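Local structure of esterase LipW (3QH4) at residues E47-E52 and T103-C108. The protein probably hydrolyses ester bonds, as an alpha/beta-hydrolase-fold esterase of mycobacteria with strict substrate selectivity. Residues are numbered along the deposited sequence; the frame is centred on the assembly and turned at random.
Sequences EAAATE and TDHRQC
His105 reaches from the first turn of its helix to the flank of helix 31-56, where Ala49 and Glu52, three residues apart, form a shallow seat for the imidazole. The non-polar part of the packing centres on one ring carbon: Ala49 CB touches His105 CD2 at 3.5 Å, and Glu52 CB lies 3.9 Å from the same atom. With CG anti to the backbone N and beside the carbonyl carbon (chi1 -177°), the imidazole reaches helix 31-56.

Polar groups meet the ring at its edge and at both nitrogens. The Glu52 and His105 side chains run alongside one another in opposing senses, carboxylate and ring nearly coplanar (22° apart), and Glu52 OE1 comes to the ring edge, 3.4 Å from His105 CD2. Both ring nitrogens have hydrogen-bond partners outside the pair: NE2 meets Thr53 OG1, which also bonds to Ala49 O, and ND1 meets Tyr78 OH. Bonds at both nitrogens probably fix the ring's rotation.

Charge is bridged more loosely. A water donates a hydrogen bond to Glu52 OE2 (2.6 Å) and accepts one from Arg106 NH1 (2.9 Å), lying at the guanidinium edge in its plane. Glu52 OE2 and Arg106 NH1 are 5.0 Å apart, and each charge has a closer partner: Arg45 pairs with Glu52 OE1, while Glu110 and Glu296 hold Arg106.

Helix 105-115 is the beta-alpha-beta crossover between the parallel, neighbouring strands 85-91 and 118-122 of the alpha/beta hydrolase sheet. Helix 31-56, preceding the first strand, packs on its start, and His105 also leans on strand 72-79 through Tyr78 and Arg76.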
loop_
_atom_site.group_PDB
_atom_site.type_symbol
_atom_site.label_atom_id
_atom_site.label_comp_id
_atom_site.label_asym_id
_atom_site.label_seq_id
_atom_site.Cartn_x
_atom_site.Cartn_y
_atom_site.Cartn_z
ATOM N N GLU A 47 5.377 -8.278 -17.612
ATOM C CA GLU A 47 6.400 -7.925 -18.604
ATOM C C GLU A 47 7.447 -6.952 -18.027
ATOM O O GLU A 47 8.649 -7.096 -18.248
ATOM C CB GLU A 47 5.718 -7.363 -19.852
ATOM N N ALA A 48 6.996 -5.999 -17.230
ATOM C CA ALA A 48 7.874 -4.935 -16.737
ATOM C C ALA A 48 8.698 -5.419 -15.545
ATOM O O ALA A 48 9.836 -4.972 -15.335
ATOM C CB ALA A 48 7.044 -3.730 -16.356
ATOM N N ALA A 49 8.134 -6.351 -14.771
ATOM C CA ALA A 49 8.777 -6.767 -13.523
ATOM C C ALA A 49 10.172 -7.400 -13.744
ATOM O O ALA A 49 11.101 -7.136 -12.972
ATOM C CB ALA A 49 7.849 -7.700 -12.704
ATOM N N ALA A 50 10.330 -8.197 -14.795
ATOM C CA ALA A 50 11.611 -8.849 -15.068
ATOM C C ALA A 50 12.717 -7.823 -15.354
ATOM O O ALA A 50 13.838 -7.946 -14.869
ATOM C CB ALA A 50 11.487 -9.843 -16.248
ATOM N N THR A 51 12.391 -6.812 -16.161
ATOM C CA THR A 51 13.334 -5.736 -16.483
ATOM C C THR A 51 13.737 -4.991 -15.218
ATOM O O THR A 51 14.892 -4.610 -15.053
ATOM C CB THR A 51 12.708 -4.731 -17.464
ATOM O OG1 THR A 51 12.382 -5.406 -18.692
ATOM C CG2 THR A 51 13.672 -3.611 -17.769
ATOM N N GLU A 52 12.750 -4.767 -14.352
ATOM C CA GLU A 52 12.960 -4.047 -13.105
ATOM C C GLU A 52 13.884 -4.790 -12.162
ATOM O O GLU A 52 14.774 -4.194 -11.562
ATOM C CB GLU A 52 11.609 -3.771 -12.432
ATOM C CG GLU A 52 10.822 -2.652 -13.147
ATOM C CD GLU A 52 9.326 -2.687 -12.854
ATOM O OE1 GLU A 52 8.912 -3.486 -12.004
ATOM O OE2 GLU A 52 8.565 -1.957 -13.533
ATOM N N THR A 103 2.359 -5.935 -9.186
ATOM C CA THR A 103 1.722 -4.608 -9.232
ATOM C C THR A 103 2.650 -3.516 -8.708
ATOM O O THR A 103 2.929 -2.524 -9.415
ATOM C CB THR A 103 0.426 -4.602 -8.448
ATOM O OG1 THR A 103 -0.449 -5.628 -8.981
ATOM C CG2 THR A 103 -0.218 -3.189 -8.511
ATOM N N ASP A 104 3.118 -3.704 -7.475
ATOM C CA ASP A 104 3.979 -2.745 -6.792
ATOM C C ASP A 104 5.398 -3.302 -6.687
ATOM O O ASP A 104 6.136 -3.015 -5.734
ATOM C CB ASP A 104 3.431 -2.469 -5.384
ATOM C CG ASP A 104 2.228 -1.533 -5.398
ATOM O OD1 ASP A 104 1.915 -0.949 -6.460
ATOM O OD2 ASP A 104 1.658 -1.342 -4.309
ATOM N N HIS A 105 5.781 -4.116 -7.671
ATOM C CA HIS A 105 7.156 -4.681 -7.689
ATOM C C HIS A 105 8.229 -3.567 -7.627
ATOM O O HIS A 105 9.180 -3.689 -6.865
ATOM C CB HIS A 105 7.284 -5.546 -8.944
ATOM C CG HIS A 105 8.592 -6.265 -9.100
ATOM N ND1 HIS A 105 8.970 -7.328 -8.301
ATOM C CD2 HIS A 105 9.565 -6.128 -10.030
ATOM C CE1 HIS A 105 10.146 -7.779 -8.706
ATOM N NE2 HIS A 105 10.522 -7.081 -9.762
ATOM N N ARG A 106 8.054 -2.497 -8.398
ATOM C CA ARG A 106 9.035 -1.406 -8.393
ATOM C C ARG A 106 9.145 -0.812 -6.983
ATOM O O ARG A 106 10.245 -0.606 -6.482
ATOM C CB ARG A 106 8.668 -0.320 -9.404
ATOM C CG ARG A 106 9.673 0.847 -9.449
ATOM C CD ARG A 106 11.078 0.421 -9.884
ATOM N NE ARG A 106 11.956 1.591 -10.075
ATOM C CZ ARG A 106 12.012 2.329 -11.180
ATOM N NH1 ARG A 106 11.215 2.068 -12.232
ATOM N NH2 ARG A 106 12.854 3.370 -11.223
ATOM N N GLN A 107 7.997 -0.517 -6.358
ATOM C CA GLN A 107 7.998 0.026 -5.007
ATOM C C GLN A 107 8.777 -0.869 -4.041
ATOM O O GLN A 107 9.542 -0.371 -3.205
ATOM C CB GLN A 107 6.543 0.243 -4.548
ATOM C CG GLN A 107 6.305 0.532 -3.021
ATOM C CD GLN A 107 6.737 1.954 -2.595
ATOM O OE1 GLN A 107 5.896 2.851 -2.452
ATOM N NE2 GLN A 107 8.030 2.140 -2.359
ATOM N N CYS A 108 8.575 -2.190 -4.157
ATOM C CA CYS A 108 9.222 -3.148 -3.257
ATOM C C CYS A 108 10.728 -3.126 -3.481
ATOM O O CYS A 108 11.493 -3.160 -2.504
ATOM C CB CYS A 108 8.655 -4.571 -3.438
ATOM S SG CYS A 108 6.968 -4.715 -2.770
HETATM O O HOH W 1 8.785 0.583 -12.827
#